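PDB 4PXE: ureidoglycolate hydrolase from Arabidopsis thaliana, which hydrolyses (S)-ureidoglycolate to glyoxylate, ammonium and carbon dioxide in purine breakdown, using two manganese ions in each subunit of a homodimer. Local coordinates for residues Leu42-Asp47 with Pro139-Ile144; Glu67-Asn72 with Leu191-Leu196; Phe74-Gly79 with Lys126-Ile131; Leu84-Thr89 with Gly199-Phe204. One frame throughout, in Å; residues are numbered along the deposited sequence.

From the N terminus the chain lays down Leu42-Asp47, Glu67-Asn72, Phe74-Gly79 and Leu84-Thr89 before any of them finds its partner. Contact 3 closes first, at Lys126-Ile131, and so lies within the longer loops that contacts 1 and 2 close at Pro139-Ile144 and Leu191-Leu196. Contact 4 closes last, at Gly199-Phe204, and crosses all three others; contacts 1 and 2 also cross each other. Contacts 3 and 4 are neighbours in one sheet, linked through strands 129-133 and 86-91. Contacts 1 and 2 join loops beside that sheet and meet where Tyr43 OH reaches Val70 O.

Contact 1: Leu42-Asp47 with Pro139-Ile144; sequences LYTDKD and PTRFGI
The guanidinium of Arg141 meets Leu42 O at its edge and in its own plane, and the ring of Phe142 likewise receives Leu42 CD2 at its edge, 3.9 Å from CE2. Over one face of the Phe142 ring lies Arg141 CG, 3.7 Å above the plane. The Tyr43 ring has Leu42 CD1 over the centre of one face, so Leu42 spreads its two methyls between two aromatic residues, a task its branched end suits. Arg141 places CG opposite its backbone N (chi1 -173°) and stays extended as far as NE, which carries the planar head across to the other segment. There NH1 donates to Leu42 O over 2.9 Å, nearly straight at 165° and in the carbonyl plane. NH1 also gives a bond to a water 2.9 Å away, while NE forms a salt bridge with Asp168; these partners together fix the rotation of the group. A leucine in place of Arg141 would probably leave Leu42 O without this donor and Asp168 without its charged mate. Next along the chain, Tyr43 N donates to Asp47 OD2 at 2.8 Å, and Asp47 OD2 is also paired with Arg51. The hydroxyl of Tyr43 bonds to Val70 O. Thr44 is the N-cap of helix 45-60: its OG1, also bonded to Val41 O, accepts a weak capping bond from Asp47 N. The contact thus ties a capped helix start to the loop that directly follows Glu137 and Glu138, the substrate-binding pair of this M20-family active site.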
loop_
_atom_site.group_PDB
_atom_site.type_symbol
_atom_site.label_atom_id
_atom_site.label_comp_id
_atom_site.label_asym_id
_atom_site.label_seq_id
_atom_site.Cartn_x
_atom_site.Cartn_y
_atom_site.Cartn_z
ATOM N N LEU A 42 16.808 -6.842 4.711
ATOM C CA LEU A 42 17.986 -6.271 5.355
ATOM C C LEU A 42 17.730 -5.736 6.763
ATOM O O LEU A 42 16.849 -4.901 6.957
ATOM C CB LEU A 42 18.543 -5.147 4.472
ATOM C CG LEU A 42 19.675 -4.277 5.015
ATOM C CD1 LEU A 42 20.884 -5.139 5.353
ATOM C CD2 LEU A 42 20.042 -3.227 3.999
ATOM N N TYR A 43 18.510 -6.259 7.716
ATOM C CA TYR A 43 18.569 -5.825 9.123
ATOM C C TYR A 43 17.361 -6.177 9.999
ATOM O O TYR A 43 17.329 -5.816 11.174
ATOM C CB TYR A 43 18.896 -4.327 9.258
ATOM C CG TYR A 43 20.239 -3.868 8.723
ATOM C CD1 TYR A 43 21.375 -4.671 8.807
ATOM C CD2 TYR A 43 20.373 -2.608 8.152
ATOM C CE1 TYR A 43 22.601 -4.225 8.322
ATOM C CE2 TYR A 43 21.578 -2.153 7.666
ATOM C CZ TYR A 43 22.700 -2.958 7.755
ATOM O OH TYR A 43 23.896 -2.483 7.256
ATOM N N THR A 44 16.364 -6.867 9.449
ATOM C CA THR A 44 15.271 -7.361 10.272
ATOM C C THR A 44 15.712 -8.568 11.094
ATOM O O THR A 44 16.803 -9.108 10.896
ATOM C CB THR A 44 14.067 -7.774 9.424
ATOM O OG1 THR A 44 14.461 -8.843 8.552
ATOM C CG2 THR A 44 13.556 -6.587 8.594
ATOM N N ASP A 45 14.847 -8.996 12.010
ATOM C CA ASP A 45 15.127 -10.166 12.837
ATOM C C ASP A 45 15.389 -11.435 12.011
ATOM O O ASP A 45 16.300 -12.206 12.327
ATOM C CB ASP A 45 14.025 -10.389 13.887
ATOM C CG ASP A 45 12.678 -10.727 13.276
ATOM O OD1 ASP A 45 12.406 -10.316 12.126
ATOM O OD2 ASP A 45 11.879 -11.406 13.959
ATOM N N LYS A 46 14.613 -11.635 10.948
ATOM C CA LYS A 46 14.826 -12.784 10.064
ATOM C C LYS A 46 16.196 -12.726 9.386
ATOM O O LYS A 46 16.864 -13.752 9.245
ATOM C CB LYS A 46 13.715 -12.874 9.007
ATOM C CG LYS A 46 12.294 -12.923 9.574
ATOM C CD LYS A 46 12.163 -14.003 10.637
ATOM C CE LYS A 46 10.721 -14.126 11.130
ATOM N NZ LYS A 46 10.229 -12.859 11.725
ATOM N N ASP A 47 16.612 -11.533 8.961
ATOM C CA ASP A 47 17.938 -11.344 8.377
ATOM C C ASP A 47 19.031 -11.706 9.377
ATOM O O ASP A 47 19.989 -12.408 9.038
ATOM C CB ASP A 47 18.118 -9.895 7.907
ATOM C CG ASP A 47 19.456 -9.651 7.216
ATOM O OD1 ASP A 47 19.921 -10.529 6.465
ATOM O OD2 ASP A 47 20.044 -8.568 7.412
ATOM N N PRO A 139 16.874 -4.291 -3.358
ATOM C CA PRO A 139 16.599 -2.874 -3.061
ATOM C C PRO A 139 15.398 -2.662 -2.143
ATOM O O PRO A 139 14.972 -1.520 -1.958
ATOM C CB PRO A 139 16.294 -2.293 -4.446
ATOM C CG PRO A 139 15.661 -3.430 -5.178
ATOM C CD PRO A 139 16.450 -4.656 -4.724
ATOM N N THR A 140 14.864 -3.736 -1.574
ATOM C CA THR A 140 13.589 -3.701 -0.841
ATOM C C THR A 140 13.468 -2.626 0.241
ATOM O O THR A 140 12.471 -1.891 0.288
ATOM C CB THR A 140 13.313 -5.066 -0.180
ATOM O OG1 THR A 140 13.461 -6.094 -1.167
ATOM C CG2 THR A 140 11.895 -5.126 0.404
ATOM N N ARG A 141 14.457 -2.547 1.124
ATOM C CA ARG A 141 14.282 -1.706 2.300
ATOM C C ARG A 141 14.525 -0.223 2.039
ATOM O O ARG A 141 13.701 0.605 2.419
ATOM C CB ARG A 141 15.159 -2.176 3.457
ATOM C CG ARG A 141 14.851 -1.408 4.734
ATOM C CD ARG A 141 15.304 -2.133 5.995
ATOM N NE ARG A 141 14.790 -1.420 7.164
ATOM C CZ ARG A 141 14.881 -1.841 8.419
ATOM N NH1 ARG A 141 15.499 -2.982 8.712
ATOM N NH2 ARG A 141 14.355 -1.100 9.393
ATOM N N PHE A 142 15.653 0.101 1.413
ATOM C CA PHE A 142 16.051 1.496 1.220
ATOM C C PHE A 142 16.005 1.962 -0.235
ATOM O O PHE A 142 16.351 3.107 -0.525
ATOM C CB PHE A 142 17.444 1.746 1.818
ATOM C CG PHE A 142 17.533 1.435 3.287
ATOM C CD1 PHE A 142 16.916 2.261 4.214
ATOM C CD2 PHE A 142 18.230 0.320 3.740
ATOM C CE1 PHE A 142 16.978 1.989 5.556
ATOM C CE2 PHE A 142 18.299 0.035 5.090
ATOM C CZ PHE A 142 17.673 0.877 6.006
ATOM N N GLY A 143 15.579 1.092 -1.150
ATOM C CA GLY A 143 15.542 1.448 -2.562
ATOM C C GLY A 143 16.903 1.344 -3.232
ATOM O O GLY A 143 17.069 1.707 -4.401
ATOM N N ILE A 144 17.877 0.846 -2.479
ATOM C CA ILE A 144 19.262 0.748 -2.935
ATOM C C ILE A 144 19.627 -0.719 -3.170
ATOM O O ILE A 144 19.649 -1.510 -2.225
ATOM C CB ILE A 144 20.223 1.339 -1.879
ATOM C CG1 ILE A 144 19.885 2.811 -1.613
ATOM C CG2 ILE A 144 21.677 1.188 -2.324
ATOM C CD1 ILE A 144 20.427 3.319 -0.288
HETATM O O HOH W 1 14.407 -3.947 11.266
#

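Contact 2: Glu67-Asn72 with Leu191-Leu196; sequences EDAVGN and LSSVFL
Val194 meets the turn at Asp68 with its side chain at about a right angle to that of the aspartate, and its two methyls divide the work. CG1, opposite the backbone N (chi1 175°), sits 3.5 Å from Asp68 OD2 and also faces the amide of Asn72, whereas CG2 lies 4.0 Å from Ala69 CB and close to Val70. Leu191, from the same segment, slants across the Val70 side chain and touches CG1 with CD2 at 4.1 Å. A beta-branched valine is well suited here, offering one methyl to the polar side of the turn and another to its apolar side. Ala69 is small enough to let Ser193 OG come within 3.7 Å of its CB.

Asp68 organises the type I turn that runs on to Gly71. Its OD1 accepts from Val70 N, making an Asx turn, and from Asn72 N, the two donors arriving from opposite faces of the carboxylate plane. OD2 uses its syn lone pair for Asn72 ND2, 2.9 Å away, and the amide is held nearly coplanar with that bond; Asn72 OD1 in turn accepts from Thr135 N. Gly71 fits the last turn position because its positive phi would press a side chain against the preceding carbonyl.

No hydrogen bond crosses directly. One water links Asp68 OD2, at 2.7 Å, to Val194 O; another joins Ala69 N to Ser193 OG, which also bonds to Asp189. The chemistry is therefore apolar contact bordered by water bridges, and the many donors round Asp68 probably help keep its carboxylate ionised.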
loop_
_atom_site.group_PDB
_atom_site.type_symbol
_atom_site.label_atom_id
_atom_site.label_comp_id
_atom_site.label_asym_id
_atom_site.label_seq_id
_atom_site.Cartn_x
_atom_site.Cartn_y
_atom_site.Cartn_z
ATOM N N GLU A 67 33.440 -9.318 9.861
ATOM C CA GLU A 67 32.382 -8.469 9.326
ATOM C C GLU A 67 32.851 -7.035 9.246
ATOM O O GLU A 67 33.637 -6.582 10.083
ATOM C CB GLU A 67 31.143 -8.521 10.212
ATOM C CG GLU A 67 30.496 -9.875 10.302
ATOM C CD GLU A 67 29.197 -9.832 11.063
ATOM O OE1 GLU A 67 28.176 -9.384 10.495
ATOM O OE2 GLU A 67 29.188 -10.240 12.236
ATOM N N ASP A 68 32.372 -6.311 8.242
ATOM C CA ASP A 68 32.712 -4.897 8.136
ATOM C C ASP A 68 31.614 -4.017 8.738
ATOM O O ASP A 68 30.662 -4.520 9.339
ATOM C CB ASP A 68 33.095 -4.489 6.699
ATOM C CG ASP A 68 31.928 -4.564 5.708
ATOM O OD1 ASP A 68 30.762 -4.588 6.143
ATOM O OD2 ASP A 68 32.217 -4.583 4.488
ATOM N N ALA A 69 31.762 -2.705 8.580
ATOM C CA ALA A 69 30.905 -1.747 9.275
ATOM C C ALA A 69 29.413 -1.857 8.936
ATOM O O ALA A 69 28.562 -1.476 9.739
ATOM C CB ALA A 69 31.408 -0.329 9.038
ATOM N N VAL A 70 29.099 -2.383 7.755
ATOM C CA VAL A 70 27.700 -2.485 7.333
ATOM C C VAL A 70 27.188 -3.920 7.316
ATOM O O VAL A 70 26.038 -4.172 6.955
ATOM C CB VAL A 70 27.451 -1.845 5.943
ATOM C CG1 VAL A 70 27.791 -0.355 5.965
ATOM C CG2 VAL A 70 28.228 -2.564 4.856
ATOM N N GLY A 71 28.044 -4.862 7.688
ATOM C CA GLY A 71 27.592 -6.232 7.825
ATOM C C GLY A 71 27.862 -7.136 6.640
ATOM O O GLY A 71 27.274 -8.215 6.558
ATOM N N ASN A 72 28.731 -6.719 5.723
ATOM C CA ASN A 72 29.291 -7.694 4.791
ATOM C C ASN A 72 30.087 -8.686 5.619
ATOM O O ASN A 72 30.834 -8.297 6.525
ATOM C CB ASN A 72 30.196 -7.049 3.735
ATOM C CG ASN A 72 29.463 -6.079 2.823
ATOM O OD1 ASN A 72 28.415 -6.388 2.247
ATOM N ND2 ASN A 72 30.035 -4.897 2.663
ATOM N N LEU A 191 31.947 5.433 6.714
ATOM C CA LEU A 191 31.754 4.163 5.989
ATOM C C LEU A 191 32.824 3.891 4.934
ATOM O O LEU A 191 32.776 2.879 4.225
ATOM C CB LEU A 191 30.345 4.038 5.391
ATOM C CG LEU A 191 29.204 4.165 6.400
ATOM C CD1 LEU A 191 27.845 4.034 5.715
ATOM C CD2 LEU A 191 29.361 3.135 7.508
ATOM N N SER A 192 33.802 4.787 4.853
ATOM C CA SER A 192 34.942 4.616 3.966
ATOM C C SER A 192 35.738 3.371 4.344
ATOM O O SER A 192 36.460 2.816 3.516
ATOM C CB SER A 192 35.851 5.852 4.030
ATOM O OG SER A 192 36.898 5.765 3.083
ATOM N N SER A 193 35.602 2.945 5.598
ATOM C CA SER A 193 36.263 1.747 6.103
ATOM C C SER A 193 35.859 0.500 5.317
ATOM O O SER A 193 36.576 -0.496 5.306
ATOM C CB SER A 193 35.913 1.535 7.578
ATOM O OG SER A 193 34.530 1.250 7.733
ATOM N N VAL A 194 34.704 0.566 4.665
ATOM C CA VAL A 194 34.160 -0.573 3.932
ATOM C C VAL A 194 34.843 -0.747 2.574
ATOM O O VAL A 194 34.946 -1.864 2.056
ATOM C CB VAL A 194 32.627 -0.415 3.757
ATOM C CG1 VAL A 194 32.046 -1.528 2.881
ATOM C CG2 VAL A 194 31.949 -0.409 5.111
ATOM N N PHE A 195 35.323 0.360 2.010
ATOM C CA PHE A 195 35.891 0.375 0.665
ATOM C C PHE A 195 37.046 -0.610 0.526
ATOM O O PHE A 195 37.940 -0.651 1.375
ATOM C CB PHE A 195 36.432 1.769 0.308
ATOM C CG PHE A 195 35.392 2.857 0.263
ATOM C CD1 PHE A 195 34.049 2.591 0.468
ATOM C CD2 PHE A 195 35.773 4.166 -0.003
ATOM C CE1 PHE A 195 33.112 3.602 0.421
ATOM C CE2 PHE A 195 34.840 5.182 -0.054
ATOM C CZ PHE A 195 33.506 4.897 0.157
ATOM N N LEU A 196 37.035 -1.382 -0.558
ATOM C CA LEU A 196 38.168 -2.240 -0.879
ATOM C C LEU A 196 39.072 -1.532 -1.869
ATOM O O LEU A 196 38.604 -0.882 -2.804
ATOM C CB LEU A 196 37.708 -3.568 -1.486
ATOM C CG LEU A 196 36.765 -4.407 -0.634
ATOM C CD1 LEU A 196 36.503 -5.735 -1.321
ATOM C CD2 LEU A 196 37.335 -4.605 0.763
HETATM O O HOH W 2 34.838 -4.154 3.861
HETATM O O HOH W 3 34.287 -1.573 7.912
#

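Contact 3: Phe74-Gly79 with Lys126-Ile131; sequences FGKWDG and KRSLEI
Strands 74-77 and 129-131 run antiparallel, their short axes 4.4 Å apart at closest and 159° between directions, with the hydrogen-bonded pairs Gly75-Ile131 and Trp77-Leu129 on either side of the non-hydrogen-bonded pair Lys76-Glu130. Lys76 and Glu130 share a face of the sheet. The lysine bends at chi3 (-78°), which lays CE 3.6 Å from Glu130 OE2, yet NZ remains 4.5 Å from OE1, beyond a salt bridge. A water closes this gap, accepting from NZ and donating to OE1, and a second water joins NZ to Ser128 OG. Glu130 is buried, and its OE1 is also bonded to Tyr201 OH, while OE2 approaches Phe74 CB at 3.6 Å; the carboxylate thus lies between an apolar neighbour and a positive one. A leucine in place of Glu130 would probably leave Tyr201 OH and the bridging water without their acceptor and the Lys76 charge without its nearby counterpart.

On the other face Trp77 and Leu129 lie side by side and point the same way, Trp77 CE3 to Leu129 CD1 being 3.9 Å; Trp77 continues on to Ile115 and Leu118 of helix 105-120, as a large flat side chain can. Past the strand end, Gly79 N donates to Ser128 OG at 2.9 Å and 161°. Gly79 must be small, since a beta carbon would run into Lys126 O. The pairing belongs to the sheet of the metal-binding domain of the M20 family: strand 73-77, also paired antiparallel with 64-67, is joined here to strand 129-133, which continues in parallel with strand 86-91.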
loop_
_atom_site.group_PDB
_atom_site.type_symbol
_atom_site.label_atom_id
_atom_site.label_comp_id
_atom_site.label_asym_id
_atom_site.label_seq_id
_atom_site.Cartn_x
_atom_site.Cartn_y
_atom_site.Cartn_z
ATOM N N PHE A 74 32.732 -12.040 5.797
ATOM C CA PHE A 74 33.830 -12.616 5.045
ATOM C C PHE A 74 34.304 -13.880 5.749
ATOM O O PHE A 74 34.436 -13.889 6.971
ATOM C CB PHE A 74 34.998 -11.619 4.958
ATOM C CG PHE A 74 34.644 -10.314 4.289
ATOM C CD1 PHE A 74 34.029 -9.296 5.006
ATOM C CD2 PHE A 74 34.935 -10.102 2.950
ATOM C CE1 PHE A 74 33.702 -8.090 4.397
ATOM C CE2 PHE A 74 34.611 -8.894 2.330
ATOM C CZ PHE A 74 33.994 -7.891 3.058
ATOM N N GLY A 75 34.544 -14.941 4.984
ATOM C CA GLY A 75 35.048 -16.193 5.531
ATOM C C GLY A 75 36.241 -16.672 4.732
ATOM O O GLY A 75 36.098 -17.102 3.585
ATOM N N LYS A 76 37.431 -16.595 5.325
ATOM C CA LYS A 76 38.659 -16.894 4.589
ATOM C C LYS A 76 39.317 -18.232 4.943
ATOM O O LYS A 76 39.403 -18.611 6.111
ATOM C CB LYS A 76 39.689 -15.767 4.773
ATOM C CG LYS A 76 41.010 -16.024 4.066
ATOM C CD LYS A 76 41.983 -14.859 4.171
ATOM C CE LYS A 76 41.628 -13.739 3.208
ATOM N NZ LYS A 76 42.713 -12.689 3.156
ATOM N N TRP A 77 39.751 -18.937 3.905
ATOM C CA TRP A 77 40.630 -20.091 4.043
ATOM C C TRP A 77 42.020 -19.599 3.650
ATOM O O TRP A 77 42.265 -19.283 2.484
ATOM C CB TRP A 77 40.139 -21.214 3.119
ATOM C CG TRP A 77 40.950 -22.483 3.095
ATOM C CD1 TRP A 77 42.046 -22.787 3.851
ATOM C CD2 TRP A 77 40.721 -23.616 2.249
ATOM N NE1 TRP A 77 42.508 -24.046 3.530
ATOM C CE2 TRP A 77 41.713 -24.573 2.547
ATOM C CE3 TRP A 77 39.772 -23.911 1.264
ATOM C CZ2 TRP A 77 41.781 -25.806 1.897
ATOM C CZ3 TRP A 77 39.840 -25.130 0.619
ATOM C CH2 TRP A 77 40.841 -26.063 0.935
ATOM N N ASP A 78 42.919 -19.503 4.633
ATOM C CA ASP A 78 44.257 -18.961 4.405
ATOM C C ASP A 78 45.083 -19.875 3.511
ATOM O O ASP A 78 45.179 -21.076 3.758
ATOM C CB ASP A 78 45.008 -18.781 5.728
ATOM C CG ASP A 78 44.372 -17.755 6.633
ATOM O OD1 ASP A 78 44.483 -17.926 7.865
ATOM O OD2 ASP A 78 43.776 -16.777 6.129
ATOM N N GLY A 79 45.687 -19.299 2.482
ATOM C CA GLY A 79 46.518 -20.061 1.571
ATOM C C GLY A 79 47.970 -20.119 2.015
ATOM O O GLY A 79 48.350 -19.528 3.029
ATOM N N LYS A 126 47.124 -21.881 -2.802
ATOM C CA LYS A 126 48.249 -20.955 -2.773
ATOM C C LYS A 126 47.712 -19.589 -2.345
ATOM O O LYS A 126 47.950 -19.142 -1.223
ATOM C CB LYS A 126 48.929 -20.878 -4.137
ATOM C CG LYS A 126 50.179 -20.017 -4.129
ATOM C CD LYS A 126 50.820 -19.934 -5.498
ATOM C CE LYS A 126 50.049 -18.996 -6.403
ATOM N NZ LYS A 126 50.770 -18.761 -7.684
ATOM N N ARG A 127 46.963 -18.936 -3.231
ATOM C CA ARG A 127 46.174 -17.775 -2.835
ATOM C C ARG A 127 45.052 -18.211 -1.912
ATOM O O ARG A 127 44.448 -19.267 -2.121
ATOM C CB ARG A 127 45.545 -17.108 -4.054
ATOM C CG ARG A 127 46.545 -16.524 -4.994
ATOM C CD ARG A 127 45.852 -15.816 -6.122
ATOM N NE ARG A 127 46.834 -15.135 -6.953
ATOM C CZ ARG A 127 47.527 -15.748 -7.891
ATOM N NH1 ARG A 127 47.324 -17.041 -8.081
ATOM N NH2 ARG A 127 48.416 -15.082 -8.622
ATOM N N SER A 128 44.761 -17.392 -0.907
ATOM C CA SER A 128 43.653 -17.664 -0.006
ATOM C C SER A 128 42.354 -17.656 -0.785
ATOM O O SER A 128 42.263 -17.041 -1.851
ATOM C CB SER A 128 43.581 -16.606 1.094
ATOM O OG SER A 128 44.773 -16.631 1.870
ATOM N N LEU A 129 41.364 -18.357 -0.252
ATOM C CA LEU A 129 40.010 -18.273 -0.778
ATOM C C LEU A 129 39.146 -17.554 0.240
ATOM O O LEU A 129 39.261 -17.799 1.440
ATOM C CB LEU A 129 39.460 -19.676 -1.056
ATOM C CG LEU A 129 40.304 -20.583 -1.955
ATOM C CD1 LEU A 129 39.599 -21.916 -2.131
ATOM C CD2 LEU A 129 40.574 -19.927 -3.303
ATOM N N GLU A 130 38.271 -16.664 -0.227
ATOM C CA GLU A 130 37.413 -15.938 0.701
ATOM C C GLU A 130 35.971 -15.871 0.217
ATOM O O GLU A 130 35.710 -15.457 -0.914
ATOM C CB GLU A 130 37.966 -14.535 0.976
ATOM C CG GLU A 130 37.266 -13.812 2.121
ATOM C CD GLU A 130 38.070 -12.628 2.651
ATOM O OE1 GLU A 130 38.515 -11.792 1.841
ATOM O OE2 GLU A 130 38.260 -12.546 3.883
ATOM N N ILE A 131 35.056 -16.291 1.087
ATOM C CA ILE A 131 33.633 -16.249 0.808
ATOM C C ILE A 131 33.059 -14.949 1.344
ATOM O O ILE A 131 33.314 -14.570 2.492
ATOM C CB ILE A 131 32.898 -17.414 1.478
ATOM C CG1 ILE A 131 33.474 -18.747 1.007
ATOM C CG2 ILE A 131 31.396 -17.332 1.176
ATOM C CD1 ILE A 131 32.773 -19.933 1.609
HETATM O O HOH W 4 41.046 -10.816 1.719
HETATM O O HOH W 5 45.171 -14.243 2.897
#

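Contact 4: Leu84-Thr89 with Gly199-Phe204; sequences LPAVAT and GSYFAF
Tyr201 lies against Ala86 and Ala88 where strands 86-91 and 201-209 pair in parallel, a pairing that belongs to the alpha/beta metal-binding domain of the M20 family. Starting at CB, the tyrosine passes Ala86 O at 3.6 Å, and the same oxygen stays at the edge of the ring, near its plane, beside CD1. CD1 also faces Ala86 CB. Farther out, the ring is spread beneath Ala88: the methyl CB stands 3.5 Å from the ring centroid and only 6° off its normal, a CH-pi contact over the face. Alanine suits the place because its single methyl can rest on the ring with nothing larger to push it off. At the tip, OH leaves the two segments for Glu130 OE1, while Leu196, Met383 and Ile132 pack against the side chain.

At Phe202 the chain turns a corner, and its N donates to Ala86 O at 2.8 Å. Its CG stands opposite the backbone N (chi1 -175°), which carries the ring away to Leu427 and to a cation-pi contact with Arg127. Just past the corner Ala88 N gives Ala203 O an almost straight bond, 2.9 Å and 174°. Phe204 then brings CD1 to 3.9 Å from Ala88 CB. Before the corner a water bridges the two segments, accepting from Ala86 N at 2.9 Å and donating to Ser200 O at 2.6 Å.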
loop_
_atom_site.group_PDB
_atom_site.type_symbol
_atom_site.label_atom_id
_atom_site.label_comp_id
_atom_site.label_asym_id
_atom_site.label_seq_id
_atom_site.Cartn_x
_atom_site.Cartn_y
_atom_site.Cartn_z
ATOM N N LEU A 84 49.178 -12.650 -0.961
ATOM C CA LEU A 84 48.678 -12.427 -2.312
ATOM C C LEU A 84 47.206 -12.052 -2.254
ATOM O O LEU A 84 46.491 -12.505 -1.362
ATOM C CB LEU A 84 48.840 -13.682 -3.165
ATOM C CG LEU A 84 50.271 -14.132 -3.472
ATOM C CD1 LEU A 84 50.235 -15.431 -4.251
ATOM C CD2 LEU A 84 51.006 -13.056 -4.252
ATOM N N PRO A 85 46.756 -11.209 -3.195
ATOM C CA PRO A 85 45.315 -10.966 -3.327
ATOM C C PRO A 85 44.567 -12.297 -3.439
ATOM O O PRO A 85 44.964 -13.168 -4.219
ATOM C CB PRO A 85 45.219 -10.176 -4.633
ATOM C CG PRO A 85 46.541 -9.436 -4.706
ATOM C CD PRO A 85 47.551 -10.386 -4.128
ATOM N N ALA A 86 43.508 -12.447 -2.646
ATOM C CA ALA A 86 42.780 -13.711 -2.547
ATOM C C ALA A 86 41.818 -13.906 -3.710
ATOM O O ALA A 86 41.513 -12.973 -4.443
ATOM C CB ALA A 86 42.018 -13.773 -1.236
ATOM N N VAL A 87 41.362 -15.143 -3.884
ATOM C CA VAL A 87 40.261 -15.425 -4.804
ATOM C C VAL A 87 38.976 -15.384 -3.999
ATOM O O VAL A 87 38.834 -16.114 -3.018
ATOM C CB VAL A 87 40.403 -16.809 -5.458
ATOM C CG1 VAL A 87 39.363 -16.991 -6.559
ATOM C CG2 VAL A 87 41.818 -16.989 -6.011
ATOM N N ALA A 88 38.050 -14.516 -4.410
ATOM C CA ALA A 88 36.814 -14.299 -3.665
ATOM C C ALA A 88 35.606 -14.889 -4.380
ATOM O O ALA A 88 35.579 -14.985 -5.605
ATOM C CB ALA A 88 36.596 -12.801 -3.409
ATOM N N THR A 89 34.607 -15.278 -3.598
ATOM C CA THR A 89 33.345 -15.734 -4.166
ATOM C C THR A 89 32.239 -15.431 -3.181
ATOM O O THR A 89 32.467 -15.417 -1.977
ATOM C CB THR A 89 33.358 -17.250 -4.484
ATOM O OG1 THR A 89 32.141 -17.620 -5.159
ATOM C CG2 THR A 89 33.499 -18.081 -3.204
ATOM N N GLY A 199 42.036 -4.150 -6.921
ATOM C CA GLY A 199 42.994 -5.237 -7.034
ATOM C C GLY A 199 43.265 -5.985 -5.738
ATOM O O GLY A 199 44.187 -6.797 -5.674
ATOM N N SER A 200 42.469 -5.734 -4.703
ATOM C CA SER A 200 42.679 -6.424 -3.429
ATOM C C SER A 200 42.237 -7.887 -3.507
ATOM O O SER A 200 42.596 -8.700 -2.654
ATOM C CB SER A 200 41.977 -5.705 -2.282
ATOM O OG SER A 200 40.594 -5.598 -2.535
ATOM N N TYR A 201 41.461 -8.215 -4.537
ATOM C CA TYR A 201 41.170 -9.609 -4.855
ATOM C C TYR A 201 41.735 -9.949 -6.229
ATOM O O TYR A 201 41.664 -9.136 -7.150
ATOM C CB TYR A 201 39.660 -9.858 -4.866
ATOM C CG TYR A 201 39.018 -9.919 -3.504
ATOM C CD1 TYR A 201 39.519 -10.751 -2.516
ATOM C CD2 TYR A 201 37.897 -9.148 -3.211
ATOM C CE1 TYR A 201 38.931 -10.819 -1.261
ATOM C CE2 TYR A 201 37.295 -9.203 -1.953
ATOM C CZ TYR A 201 37.816 -10.040 -0.984
ATOM O OH TYR A 201 37.217 -10.102 0.260
ATOM N N PHE A 202 42.287 -11.154 -6.366
ATOM C CA PHE A 202 42.773 -11.661 -7.647
ATOM C C PHE A 202 41.633 -11.831 -8.654
ATOM O O PHE A 202 41.771 -11.496 -9.827
ATOM C CB PHE A 202 43.503 -12.996 -7.422
ATOM C CG PHE A 202 44.158 -13.566 -8.653
ATOM C CD1 PHE A 202 45.238 -12.924 -9.247
ATOM C CD2 PHE A 202 43.732 -14.774 -9.182
ATOM C CE1 PHE A 202 45.854 -13.465 -10.365
ATOM C CE2 PHE A 202 44.349 -15.321 -10.301
ATOM C CZ PHE A 202 45.416 -14.661 -10.890
ATOM N N ALA A 203 40.498 -12.349 -8.176
ATOM C CA ALA A 203 39.297 -12.482 -8.991
ATOM C C ALA A 203 38.124 -12.617 -8.043
ATOM O O ALA A 203 38.311 -12.936 -6.867
ATOM C CB ALA A 203 39.382 -13.707 -9.888
ATOM N N PHE A 204 36.926 -12.353 -8.565
ATOM C CA PHE A 204 35.671 -12.581 -7.846
ATOM C C PHE A 204 34.725 -13.433 -8.693
ATOM O O PHE A 204 34.462 -13.110 -9.848
ATOM C CB PHE A 204 34.967 -11.261 -7.488
ATOM C CG PHE A 204 33.612 -11.476 -6.883
ATOM C CD1 PHE A 204 33.492 -11.805 -5.546
ATOM C CD2 PHE A 204 32.465 -11.410 -7.660
ATOM C CE1 PHE A 204 32.251 -12.053 -4.984
ATOM C CE2 PHE A 204 31.227 -11.656 -7.104
ATOM C CZ PHE A 204 31.125 -11.979 -5.768
HETATM O O HOH W 6 42.656 -10.474 -0.747
#